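Local coordinates for protein glutathione transferase (Lolium rigidum, PDB 6ZB6) that probably catalyses the conjugation of glutathione to electrophilic xenobiotics, as phi class transferases do, and binds S-(p-nitrobenzyl)glutathione, at residues F7-S12 with V31-F36; V18-E23 with K208-T213; K142-L147 with A185-S190; A168-F173 with E199-R204. One frame throughout, in Å; residues are numbered along the deposited sequence.

How the contacts relate
Contact 1 comes first along the chain. It closes the short loop from strand 4-7 through helix 13-24 to strand 29-32, in the N-terminal thioredoxin-like domain. Contact 2 starts on that helix and crosses contact 1. It closes a far longer loop, because its other half is helix 205-214 near the C terminus, and so joins the two ends of the fold. Contacts 3 and 4 are both nested inside this loop and cross each other within the helical C-terminal domain. Contact 3 ties helix 133-156 to the turn before helix 192-202. Contact 4 sets helix 167-170 against the end of helix 192-202. Contact 2 touches both contact 1, through A10 and L19, and contact 4, through F21 and L170.

Contact 1 (F7-S12 with V31-F36)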
loop_
_atom_site.group_PDB
_atom_site.type_symbol
_atom_site.label_atom_id
_atom_site.label_comp_id
_atom_site.label_asym_id
_atom_site.label_seq_id
_atom_site.Cartn_x
_atom_site.Cartn_y
_atom_site.Cartn_z
ATOM N N PHE A 7 12.548 -6.297 -5.794
ATOM C CA PHE A 7 12.367 -6.750 -7.170
ATOM C C PHE A 7 10.950 -6.425 -7.625
ATOM O O PHE A 7 9.978 -6.880 -7.012
ATOM C CB PHE A 7 12.632 -8.251 -7.286
ATOM C CG PHE A 7 14.055 -8.627 -6.995
ATOM C CD1 PHE A 7 14.456 -8.909 -5.698
ATOM C CD2 PHE A 7 15.002 -8.655 -8.014
ATOM C CE1 PHE A 7 15.774 -9.237 -5.410
ATOM C CE2 PHE A 7 16.329 -8.991 -7.740
ATOM C CZ PHE A 7 16.712 -9.278 -6.439
ATOM N N GLY A 8 10.840 -5.636 -8.695
ATOM C CA GLY A 8 9.558 -5.227 -9.208
ATOM C C GLY A 8 9.539 -3.726 -9.461
ATOM O O GLY A 8 10.269 -2.958 -8.823
ATOM N N PRO A 9 8.702 -3.287 -10.393
ATOM C CA PRO A 9 8.605 -1.847 -10.683
ATOM C C PRO A 9 7.972 -1.074 -9.536
ATOM O O PRO A 9 7.046 -1.552 -8.876
ATOM C CB PRO A 9 7.730 -1.796 -11.939
ATOM C CG PRO A 9 7.025 -3.123 -11.987
ATOM C CD PRO A 9 7.944 -4.108 -11.354
ATOM N N ALA A 10 8.458 0.154 -9.323
ATOM C CA ALA A 10 7.939 0.970 -8.229
ATOM C C ALA A 10 6.453 1.269 -8.384
ATOM O O ALA A 10 5.782 1.529 -7.380
ATOM C CB ALA A 10 8.720 2.283 -8.111
ATOM N N MET A 11 5.915 1.193 -9.604
ATOM C CA MET A 11 4.506 1.514 -9.812
ATOM C C MET A 11 3.567 0.434 -9.296
ATOM O O MET A 11 2.396 0.726 -9.045
ATOM C CB MET A 11 4.227 1.757 -11.297
ATOM C CG MET A 11 4.646 0.611 -12.192
ATOM S SD MET A 11 3.494 0.291 -13.539
ATOM C CE MET A 11 2.304 -0.768 -12.715
ATOM N N SER A 12 4.036 -0.802 -9.140
ATOM C CA SER A 12 3.182 -1.864 -8.626
ATOM C C SER A 12 2.820 -1.574 -7.174
ATOM O O SER A 12 3.695 -1.241 -6.363
ATOM C CB SER A 12 3.896 -3.213 -8.746
ATOM O OG SER A 12 3.299 -4.191 -7.922
ATOM N N VAL A 31 15.925 -0.621 -6.331
ATOM C CA VAL A 31 14.713 -1.110 -6.981
ATOM C C VAL A 31 15.135 -1.781 -8.275
ATOM O O VAL A 31 15.712 -1.125 -9.148
ATOM C CB VAL A 31 13.726 0.036 -7.268
ATOM C CG1 VAL A 31 12.485 -0.520 -7.950
ATOM C CG2 VAL A 31 13.365 0.752 -5.986
ATOM N N VAL A 32 14.862 -3.076 -8.405
ATOM C CA VAL A 32 15.224 -3.836 -9.597
ATOM C C VAL A 32 13.976 -3.935 -10.466
ATOM O O VAL A 32 13.012 -4.621 -10.112
ATOM C CB VAL A 32 15.779 -5.224 -9.246
ATOM C CG1 VAL A 32 16.212 -5.971 -10.516
ATOM C CG2 VAL A 32 16.951 -5.117 -8.250
ATOM N N ASP A 33 13.982 -3.230 -11.593
ATOM C CA ASP A 33 12.830 -3.225 -12.485
ATOM C C ASP A 33 12.688 -4.576 -13.173
ATOM O O ASP A 33 13.658 -5.318 -13.350
ATOM C CB ASP A 33 12.962 -2.120 -13.536
ATOM C CG ASP A 33 11.613 -1.587 -14.010
ATOM O OD1 ASP A 33 10.583 -2.280 -13.848
ATOM O OD2 ASP A 33 11.585 -0.460 -14.548
ATOM N N MET A 34 11.458 -4.892 -13.559
ATOM C CA MET A 34 11.140 -6.180 -14.155
ATOM C C MET A 34 10.142 -5.984 -15.282
ATOM O O MET A 34 9.209 -5.185 -15.164
ATOM C CB MET A 34 10.576 -7.136 -13.114
ATOM C CG MET A 34 11.579 -7.458 -12.034
ATOM S SD MET A 34 10.864 -8.520 -10.799
ATOM C CE MET A 34 10.580 -9.990 -11.779
ATOM N N ASP A 35 10.338 -6.733 -16.358
ATOM C CA ASP A 35 9.603 -6.545 -17.603
ATOM C C ASP A 35 8.424 -7.507 -17.633
ATOM O O ASP A 35 8.573 -8.673 -18.001
ATOM C CB ASP A 35 10.523 -6.767 -18.796
ATOM C CG ASP A 35 9.886 -6.352 -20.108
ATOM O OD1 ASP A 35 8.666 -6.078 -20.123
ATOM O OD2 ASP A 35 10.613 -6.300 -21.117
ATOM N N PHE A 36 7.243 -7.003 -17.283
ATOM C CA PHE A 36 6.043 -7.825 -17.347
ATOM C C PHE A 36 5.670 -8.229 -18.769
ATOM O O PHE A 36 4.952 -9.216 -18.941
ATOM C CB PHE A 36 4.879 -7.098 -16.676
ATOM C CG PHE A 36 4.841 -7.302 -15.192
ATOM C CD1 PHE A 36 4.008 -8.257 -14.631
ATOM C CD2 PHE A 36 5.674 -6.573 -14.359
ATOM C CE1 PHE A 36 3.989 -8.470 -13.262
ATOM C CE2 PHE A 36 5.656 -6.776 -12.997
ATOM C CZ PHE A 36 4.813 -7.733 -12.446
#
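F7 and V32 lie side by side and point the same way from neighbouring parallel strands. The ring of F7 meets V32 at an oblique tilt, with CD2 of F7 3.7 Å from CB of V32. One hydrogen bond joins the two segments: G8 N donates to V32 O at 2.8 Å, nearly straight at 172°. V32 also bonds through its backbone to V6 of strand 4-7. M34 comes in next to G8. Its CG is anti to the carbonyl carbon (chi1 -64°), and the extended next bond carries SD to G8; the bend at chi3 only turns the terminal methyl. SD of M34 sits 3.6 Å from G8 N and 3.9 Å from F7 CB. P9 stands across D33 and F36 at about right angles. Its CB is 3.5 Å from D33 OD1, and its CD touches the edge of the F36 ring at CE2, 3.9 Å away. V31 CG1 closes the other end, 3.4 Å from G8 O. Helix 13-24 connects the two strands in the chain, forming the beta-alpha-beta unit of the thioredoxin-like domain. S12 touches the bound S-(p-nitrobenzyl)glutathione. The contact is mostly apolar, consistent with a chain path fixed mainly by packing around G8 and P9 just before S12.

Contact 2 (V18-E23 with K208-T213)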
loop_
_atom_site.group_PDB
_atom_site.type_symbol
_atom_site.label_atom_id
_atom_site.label_comp_id
_atom_site.label_asym_id
_atom_site.label_seq_id
_atom_site.Cartn_x
_atom_site.Cartn_y
_atom_site.Cartn_z
ATOM N N VAL A 18 6.376 -1.537 0.113
ATOM C CA VAL A 18 7.696 -1.721 0.713
ATOM C C VAL A 18 8.526 -0.443 0.618
ATOM O O VAL A 18 9.188 -0.036 1.582
ATOM C CB VAL A 18 8.411 -2.903 0.031
ATOM C CG1 VAL A 18 9.843 -3.090 0.596
ATOM C CG2 VAL A 18 7.569 -4.190 0.136
ATOM N N LEU A 19 8.514 0.206 -0.546
ATOM C CA LEU A 19 9.318 1.412 -0.716
ATOM C C LEU A 19 8.911 2.490 0.282
ATOM O O LEU A 19 9.766 3.217 0.797
ATOM C CB LEU A 19 9.208 1.926 -2.154
ATOM C CG LEU A 19 9.541 0.930 -3.270
ATOM C CD1 LEU A 19 9.588 1.614 -4.642
ATOM C CD2 LEU A 19 10.844 0.172 -2.984
ATOM N N VAL A 20 7.612 2.602 0.574
ATOM C CA VAL A 20 7.157 3.551 1.587
ATOM C C VAL A 20 7.856 3.285 2.919
ATOM O O VAL A 20 8.406 4.197 3.545
ATOM C CB VAL A 20 5.626 3.501 1.731
ATOM C CG1 VAL A 20 5.204 4.216 3.017
ATOM C CG2 VAL A 20 4.942 4.171 0.500
ATOM N N PHE A 21 7.855 2.032 3.374
ATOM C CA PHE A 21 8.444 1.786 4.686
ATOM C C PHE A 21 9.961 1.922 4.659
ATOM O O PHE A 21 10.548 2.403 5.636
ATOM C CB PHE A 21 7.976 0.434 5.210
ATOM C CG PHE A 21 6.502 0.414 5.481
ATOM C CD1 PHE A 21 5.968 1.225 6.473
ATOM C CD2 PHE A 21 5.639 -0.342 4.692
ATOM C CE1 PHE A 21 4.603 1.244 6.717
ATOM C CE2 PHE A 21 4.259 -0.325 4.929
ATOM C CZ PHE A 21 3.741 0.465 5.937
ATOM N N LEU A 22 10.607 1.569 3.542
ATOM C CA LEU A 22 12.030 1.858 3.406
ATOM C C LEU A 22 12.301 3.347 3.549
ATOM O O LEU A 22 13.263 3.753 4.206
ATOM C CB LEU A 22 12.550 1.347 2.064
ATOM C CG LEU A 22 12.818 -0.164 1.978
ATOM C CD1 LEU A 22 12.911 -0.615 0.522
ATOM C CD2 LEU A 22 14.084 -0.547 2.774
ATOM N N GLU A 23 11.462 4.188 2.940
ATOM C CA GLU A 23 11.694 5.620 3.036
ATOM C C GLU A 23 11.383 6.135 4.432
ATOM O O GLU A 23 12.030 7.077 4.895
ATOM C CB GLU A 23 10.858 6.362 1.991
ATOM C CG GLU A 23 11.399 6.219 0.588
ATOM C CD GLU A 23 12.688 6.982 0.385
ATOM O OE1 GLU A 23 12.939 7.949 1.137
ATOM O OE2 GLU A 23 13.454 6.613 -0.534
ATOM N N LYS A 208 5.030 11.278 -0.158
ATOM C CA LYS A 208 5.199 12.172 -1.302
ATOM C C LYS A 208 6.230 11.622 -2.268
ATOM O O LYS A 208 6.045 11.675 -3.493
ATOM C CB LYS A 208 5.612 13.563 -0.834
ATOM C CG LYS A 208 4.447 14.446 -0.474
ATOM C CD LYS A 208 4.839 15.453 0.583
ATOM C CE LYS A 208 4.595 16.867 0.105
ATOM N NZ LYS A 208 4.825 17.840 1.205
ATOM N N LYS A 209 7.314 11.069 -1.731
ATOM C CA LYS A 209 8.402 10.608 -2.578
ATOM C C LYS A 209 7.980 9.406 -3.410
ATOM O O LYS A 209 8.216 9.369 -4.622
ATOM C CB LYS A 209 9.621 10.285 -1.721
ATOM C CG LYS A 209 10.811 9.754 -2.506
ATOM C CD LYS A 209 12.095 9.972 -1.743
ATOM C CE LYS A 209 13.261 9.264 -2.404
ATOM N NZ LYS A 209 14.505 9.462 -1.609
ATOM N N ILE A 210 7.350 8.406 -2.783
ATOM C CA ILE A 210 7.027 7.186 -3.516
ATOM C C ILE A 210 5.886 7.436 -4.497
ATOM O O ILE A 210 5.885 6.909 -5.616
ATOM C CB ILE A 210 6.712 6.037 -2.538
ATOM C CG1 ILE A 210 7.956 5.707 -1.707
ATOM C CG2 ILE A 210 6.230 4.803 -3.289
ATOM C CD1 ILE A 210 9.238 5.582 -2.536
ATOM N N SER A 211 4.903 8.254 -4.114
ATOM C CA SER A 211 3.797 8.485 -5.041
ATOM C C SER A 211 4.286 9.177 -6.313
ATOM O O SER A 211 3.735 8.950 -7.398
ATOM C CB SER A 211 2.681 9.287 -4.359
ATOM O OG SER A 211 3.130 10.547 -3.902
ATOM N N ALA A 212 5.358 9.970 -6.209
ATOM C CA ALA A 212 5.947 10.600 -7.388
ATOM C C ALA A 212 6.649 9.592 -8.292
ATOM O O ALA A 212 6.821 9.852 -9.485
ATOM C CB ALA A 212 6.934 11.689 -6.968
ATOM N N THR A 213 7.086 8.457 -7.758
ATOM C CA THR A 213 7.708 7.450 -8.606
ATOM C C THR A 213 6.697 6.474 -9.187
ATOM O O THR A 213 7.031 5.744 -10.124
ATOM C CB THR A 213 8.783 6.667 -7.842
ATOM O OG1 THR A 213 8.155 5.732 -6.960
ATOM C CG2 THR A 213 9.659 7.601 -7.039
#
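I210 lays its ethyl branch over helix 13-24, with CD1 3.7 Å from CB of L19. The same CD1 also reaches CG of E23, one helical turn further on, at 3.9 Å. Its CG1 is anti to the carbonyl carbon (chi1 -64°), and this brings the branch up to the backbone: CG1 of I210 is 3.9 Å from V20 N. V20 approaches I210 at a slant, its CG2 4.0 Å from CB of I210. I210 therefore rests against L19, V20 and E23 together. The axes of the two helix segments run roughly antiparallel, at 145°, and come within 9.4 Å of each other. The contact packs helix 13-24 of the N-terminal thioredoxin-like domain against helix 205-214 near the C terminus. K209 passes beside this apolar patch. Its chain is extended and crosses the bent chain of E23 at about a right angle. NZ of K209 forms a salt bridge with OE2 of E23 at 3.2 Å, though as a hydrogen bond it is weak. The same OE2 is also hydrogen-bonded to the hydroxyl of Y29, on strand 29-32. Further along, T213 OG1 donates to I210 O at 2.9 Å. L19 continues inward to A10, V6 and V31. The contact thus has a buried apolar centre and a charged border, which suggests that the apolar packing of I210 is the main part of the joint while Y29 and K209 would both steady the negative charge of E23.

Contact 3 (K142-L147 with A185-S190); sequences KLKKVL and AALFGS
In L187 the first torsion puts CG anti to the backbone N (chi1 -174°), and this stretches the side chain straight at helix 133-156. L143 has nearly the same extended form (chi1 -177°) and comes to meet it from the helix. The two leucines meet at a slant through their methyl groups, with CD2 of L143 3.7 Å from CD2 of L187. L147, one turn on, brings CD1 to the same methyl: CD1 of L147 is 3.7 Å from CD2 of L187. One methyl of L187 thus rests against two leucines four residues apart. Its other methyl faces the lysine K144, where CD1 of L187 lies 4.1 Å from CG of K144. Here the lysine contributes its aliphatic stem, and its amino end forms a salt bridge with E141. F188 crosses L147 at about a right angle. Its ring takes L147 CD1 obliquely, with CE1 of F188 3.8 Å from that methyl. No hydrogen bond links the segments, and the joint is wholly apolar. F179 packs on both L143 and L187, while V194 of helix 192-202 packs on L147 and F188. Y109 of helix 92-127 also reaches F188. The 3-10 turn 187-190 is thereby plugged into the helices around it, an arrangement that belongs to the all-helical C-terminal domain of the glutathione transferase fold.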
loop_
_atom_site.group_PDB
_atom_site.type_symbol
_atom_site.label_atom_id
_atom_site.label_comp_id
_atom_site.label_asym_id
_atom_site.label_seq_id
_atom_site.Cartn_x
_atom_site.Cartn_y
_atom_site.Cartn_z
ATOM N N LYS A 142 -20.065 -1.657 -1.081
ATOM C CA LYS A 142 -19.325 -2.218 0.041
ATOM C C LYS A 142 -18.333 -1.211 0.605
ATOM O O LYS A 142 -18.200 -1.084 1.827
ATOM C CB LYS A 142 -18.604 -3.498 -0.394
ATOM C CG LYS A 142 -19.529 -4.709 -0.476
ATOM C CD LYS A 142 -19.133 -5.636 -1.608
ATOM C CE LYS A 142 -18.925 -7.057 -1.115
ATOM N NZ LYS A 142 -18.474 -7.962 -2.214
ATOM N N LEU A 143 -17.626 -0.484 -0.268
ATOM C CA LEU A 143 -16.636 0.481 0.210
ATOM C C LEU A 143 -17.290 1.585 1.032
ATOM O O LEU A 143 -16.758 1.996 2.075
ATOM C CB LEU A 143 -15.862 1.073 -0.971
ATOM C CG LEU A 143 -14.737 2.051 -0.625
ATOM C CD1 LEU A 143 -13.682 1.381 0.279
ATOM C CD2 LEU A 143 -14.090 2.557 -1.902
ATOM N N LYS A 144 -18.436 2.096 0.568
ATOM C CA LYS A 144 -19.133 3.137 1.318
ATOM C C LYS A 144 -19.438 2.678 2.738
ATOM O O LYS A 144 -19.264 3.444 3.696
ATOM C CB LYS A 144 -20.423 3.539 0.602
ATOM C CG LYS A 144 -20.231 4.418 -0.635
ATOM C CD LYS A 144 -21.542 4.532 -1.416
ATOM C CE LYS A 144 -21.351 5.304 -2.716
ATOM N NZ LYS A 144 -22.593 5.277 -3.553
ATOM N N LYS A 145 -19.867 1.422 2.899
ATOM C CA LYS A 145 -20.143 0.916 4.242
ATOM C C LYS A 145 -18.871 0.864 5.077
ATOM O O LYS A 145 -18.875 1.241 6.254
ATOM C CB LYS A 145 -20.797 -0.466 4.172
ATOM C CG LYS A 145 -22.212 -0.472 3.595
ATOM C CD LYS A 145 -23.094 0.599 4.227
ATOM C CE LYS A 145 -24.425 0.748 3.479
ATOM N NZ LYS A 145 -24.947 2.156 3.486
ATOM N N VAL A 146 -17.772 0.404 4.482
ATOM C CA VAL A 146 -16.477 0.439 5.163
ATOM C C VAL A 146 -16.132 1.870 5.565
ATOM O O VAL A 146 -15.715 2.139 6.700
ATOM C CB VAL A 146 -15.384 -0.167 4.260
ATOM C CG1 VAL A 146 -13.991 0.013 4.888
ATOM C CG2 VAL A 146 -15.667 -1.627 3.987
ATOM N N LEU A 147 -16.304 2.815 4.639
ATOM C CA LEU A 147 -15.890 4.182 4.925
ATOM C C LEU A 147 -16.717 4.795 6.049
ATOM O O LEU A 147 -16.189 5.588 6.832
ATOM C CB LEU A 147 -15.969 5.037 3.654
ATOM C CG LEU A 147 -14.874 4.720 2.615
ATOM C CD1 LEU A 147 -15.044 5.632 1.380
ATOM C CD2 LEU A 147 -13.494 4.887 3.216
ATOM N N ALA A 185 -12.780 9.175 -7.351
ATOM C CA ALA A 185 -11.869 9.822 -6.413
ATOM C C ALA A 185 -12.558 10.834 -5.513
ATOM O O ALA A 185 -12.031 11.144 -4.443
ATOM C CB ALA A 185 -10.741 10.512 -7.172
ATOM N N ALA A 186 -13.711 11.369 -5.917
ATOM C CA ALA A 186 -14.392 12.306 -5.029
ATOM C C ALA A 186 -15.098 11.616 -3.862
ATOM O O ALA A 186 -15.571 12.316 -2.960
ATOM C CB ALA A 186 -15.383 13.172 -5.834
ATOM N N LEU A 187 -15.117 10.276 -3.809
ATOM C CA LEU A 187 -15.842 9.572 -2.751
ATOM C C LEU A 187 -15.422 10.043 -1.365
ATOM O O LEU A 187 -16.268 10.278 -0.492
ATOM C CB LEU A 187 -15.612 8.058 -2.869
ATOM C CG LEU A 187 -16.414 7.163 -1.915
ATOM C CD1 LEU A 187 -17.904 7.426 -2.064
ATOM C CD2 LEU A 187 -16.091 5.679 -2.155
ATOM N N PHE A 188 -14.112 10.185 -1.138
ATOM C CA PHE A 188 -13.641 10.470 0.216
ATOM C C PHE A 188 -14.163 11.796 0.743
ATOM O O PHE A 188 -14.326 11.955 1.960
ATOM C CB PHE A 188 -12.117 10.454 0.269
ATOM C CG PHE A 188 -11.540 9.074 0.451
ATOM C CD1 PHE A 188 -12.180 7.970 -0.083
ATOM C CD2 PHE A 188 -10.373 8.891 1.158
ATOM C CE1 PHE A 188 -11.645 6.683 0.073
ATOM C CE2 PHE A 188 -9.831 7.612 1.306
ATOM C CZ PHE A 188 -10.483 6.517 0.765
ATOM N N GLY A 189 -14.437 12.758 -0.143
ATOM C CA GLY A 189 -14.916 14.041 0.331
ATOM C C GLY A 189 -16.230 13.982 1.079
ATOM O O GLY A 189 -16.575 14.938 1.782
ATOM N N SER A 190 -16.986 12.896 0.931
ATOM C CA SER A 190 -18.221 12.734 1.689
ATOM C C SER A 190 -17.983 12.248 3.112
ATOM O O SER A 190 -18.935 12.191 3.905
ATOM C CB SER A 190 -19.157 11.778 0.943
ATOM O OG SER A 190 -19.688 12.435 -0.204
#

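Contact 4 (A168-F173 with E199-R204); sequences ADLNHF and ERIMAR
I201 is the centre of the contact, facing D169, L170 and F173. Its CD1 lies 3.7 Å from the backbone oxygen of D169. Its CG2 branch touches two side chains loosely, at 4.3 Å from L170 CD2 and 4.3 Å from F173 CB. M202 sits beside F173 in a Met-aromatic contact. SD of M202 is 3.8 Å from CE1 of F173 and lies at the ring edge, 82° off the ring normal. The bend at chi2 (-53°) turns the sulfur to this edge; the one at chi3 only places the terminal methyl. On the other flank L170 and R204 cross at about a right angle, with CD2 of L170 3.8 Å from CD of R204. The arginine thus offers its aliphatic part to the leucine, while its NE forms a salt bridge with E24 of helix 13-24. No hydrogen bond crosses between the segments. Behind them lies a feature of the glutathione transferase fold: D169 OD2 accepts from S166 N at the start of helix 167-170, consistent with the N-capping box of this family. The other oxygen, OD1, takes N-H groups from L160 and W197. Three such donors around a buried carboxylate would favour its charged form. One turn on, H172 ND1 donates to A168 O at 2.8 Å, with that oxygen in the plane of the imidazole. NE2 of H172 bonds to the hydroxyl of Y150, so both ring nitrogens are engaged. F173 is backed by I207 and S211 of helix 205-214, whose N-cap is R204.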
loop_
_atom_site.group_PDB
_atom_site.type_symbol
_atom_site.label_atom_id
_atom_site.label_comp_id
_atom_site.label_asym_id
_atom_site.label_seq_id
_atom_site.Cartn_x
_atom_site.Cartn_y
_atom_site.Cartn_z
ATOM N N ALA A 168 -0.596 0.386 10.317
ATOM C CA ALA A 168 -1.969 0.237 9.838
ATOM C C ALA A 168 -2.325 1.327 8.834
ATOM O O ALA A 168 -2.838 1.033 7.747
ATOM C CB ALA A 168 -2.944 0.260 11.018
ATOM N N ASP A 169 -2.041 2.589 9.172
ATOM C CA ASP A 169 -2.421 3.700 8.288
ATOM C C ASP A 169 -1.678 3.624 6.961
ATOM O O ASP A 169 -2.293 3.684 5.889
ATOM C CB ASP A 169 -2.145 5.051 8.946
ATOM C CG ASP A 169 -2.745 5.157 10.323
ATOM O OD1 ASP A 169 -3.973 5.375 10.418
ATOM O OD2 ASP A 169 -1.985 5.012 11.301
ATOM N N LEU A 170 -0.353 3.450 7.012
ATOM C CA LEU A 170 0.447 3.544 5.797
ATOM C C LEU A 170 0.213 2.381 4.846
ATOM O O LEU A 170 0.448 2.535 3.641
ATOM C CB LEU A 170 1.925 3.686 6.153
ATOM C CG LEU A 170 2.206 4.892 7.062
ATOM C CD1 LEU A 170 3.708 5.107 7.248
ATOM C CD2 LEU A 170 1.546 6.177 6.523
ATOM N N ASN A 171 -0.249 1.222 5.343
ATOM C CA ASN A 171 -0.604 0.129 4.442
ATOM C C ASN A 171 -1.777 0.469 3.536
ATOM O O ASN A 171 -1.970 -0.197 2.511
ATOM C CB ASN A 171 -0.931 -1.127 5.244
ATOM C CG ASN A 171 0.302 -1.983 5.495
ATOM O OD1 ASN A 171 0.999 -2.354 4.555
ATOM N ND2 ASN A 171 0.587 -2.279 6.765
ATOM N N HIS A 172 -2.563 1.490 3.888
ATOM C CA HIS A 172 -3.669 1.962 3.072
ATOM C C HIS A 172 -3.220 2.788 1.874
ATOM O O HIS A 172 -4.033 3.021 0.976
ATOM C CB HIS A 172 -4.634 2.796 3.931
ATOM C CG HIS A 172 -5.465 1.978 4.875
ATOM N ND1 HIS A 172 -4.973 1.469 6.060
ATOM C CD2 HIS A 172 -6.750 1.560 4.794
ATOM C CE1 HIS A 172 -5.924 0.791 6.675
ATOM N NE2 HIS A 172 -7.015 0.833 5.930
ATOM N N PHE A 173 -1.949 3.211 1.816
ATOM C CA PHE A 173 -1.552 4.168 0.781
ATOM C C PHE A 173 -1.585 3.612 -0.642
ATOM O O PHE A 173 -2.213 4.235 -1.515
ATOM C CB PHE A 173 -0.177 4.751 1.098
ATOM C CG PHE A 173 0.484 5.345 -0.101
ATOM C CD1 PHE A 173 0.050 6.570 -0.603
ATOM C CD2 PHE A 173 1.489 4.662 -0.760
ATOM C CE1 PHE A 173 0.631 7.111 -1.724
ATOM C CE2 PHE A 173 2.078 5.188 -1.878
ATOM C CZ PHE A 173 1.647 6.429 -2.372
ATOM N N GLU A 199 -5.321 12.991 3.753
ATOM C CA GLU A 199 -4.423 14.098 3.457
ATOM C C GLU A 199 -3.224 14.121 4.387
ATOM O O GLU A 199 -2.127 14.501 3.966
ATOM C CB GLU A 199 -5.178 15.427 3.535
ATOM C CG GLU A 199 -6.283 15.507 2.521
ATOM C CD GLU A 199 -5.809 15.846 1.120
ATOM O OE1 GLU A 199 -4.608 15.674 0.813
ATOM O OE2 GLU A 199 -6.651 16.318 0.322
ATOM N N ARG A 200 -3.403 13.716 5.643
ATOM C CA ARG A 200 -2.254 13.590 6.529
ATOM C C ARG A 200 -1.280 12.545 5.996
ATOM O O ARG A 200 -0.068 12.774 5.984
ATOM C CB ARG A 200 -2.707 13.238 7.947
ATOM C CG ARG A 200 -3.285 14.414 8.729
ATOM C CD ARG A 200 -3.397 14.087 10.216
ATOM N NE ARG A 200 -4.481 13.148 10.485
ATOM C CZ ARG A 200 -5.767 13.486 10.569
ATOM N NH1 ARG A 200 -6.142 14.751 10.420
ATOM N NH2 ARG A 200 -6.681 12.557 10.809
ATOM N N ILE A 201 -1.798 11.414 5.510
ATOM C CA ILE A 201 -0.936 10.389 4.916
ATOM C C ILE A 201 -0.196 10.949 3.706
ATOM O O ILE A 201 1.022 10.769 3.559
ATOM C CB ILE A 201 -1.765 9.144 4.541
ATOM C CG1 ILE A 201 -2.231 8.413 5.802
ATOM C CG2 ILE A 201 -0.968 8.207 3.614
ATOM C CD1 ILE A 201 -3.220 7.298 5.514
ATOM N N MET A 202 -0.918 11.645 2.825
ATOM C CA MET A 202 -0.318 12.181 1.605
ATOM C C MET A 202 0.668 13.304 1.886
ATOM O O MET A 202 1.487 13.631 1.021
ATOM C CB MET A 202 -1.411 12.684 0.653
ATOM C CG MET A 202 -2.202 11.567 -0.051
ATOM S SD MET A 202 -1.184 10.333 -0.932
ATOM C CE MET A 202 -0.395 11.372 -2.155
ATOM N N ALA A 203 0.602 13.907 3.063
ATOM C CA ALA A 203 1.544 14.952 3.429
ATOM C C ALA A 203 2.898 14.409 3.866
ATOM O O ALA A 203 3.855 15.186 3.951
ATOM C CB ALA A 203 0.951 15.813 4.549
ATOM N N ARG A 204 3.010 13.104 4.133
ATOM C CA ARG A 204 4.249 12.566 4.669
ATOM C C ARG A 204 5.342 12.603 3.607
ATOM O O ARG A 204 5.097 12.243 2.450
ATOM C CB ARG A 204 4.046 11.129 5.152
ATOM C CG ARG A 204 3.155 11.035 6.380
ATOM C CD ARG A 204 3.074 9.603 6.905
ATOM N NE ARG A 204 4.278 9.224 7.632
ATOM C CZ ARG A 204 4.546 9.594 8.879
ATOM N NH1 ARG A 204 3.688 10.351 9.550
ATOM N NH2 ARG A 204 5.674 9.198 9.462
#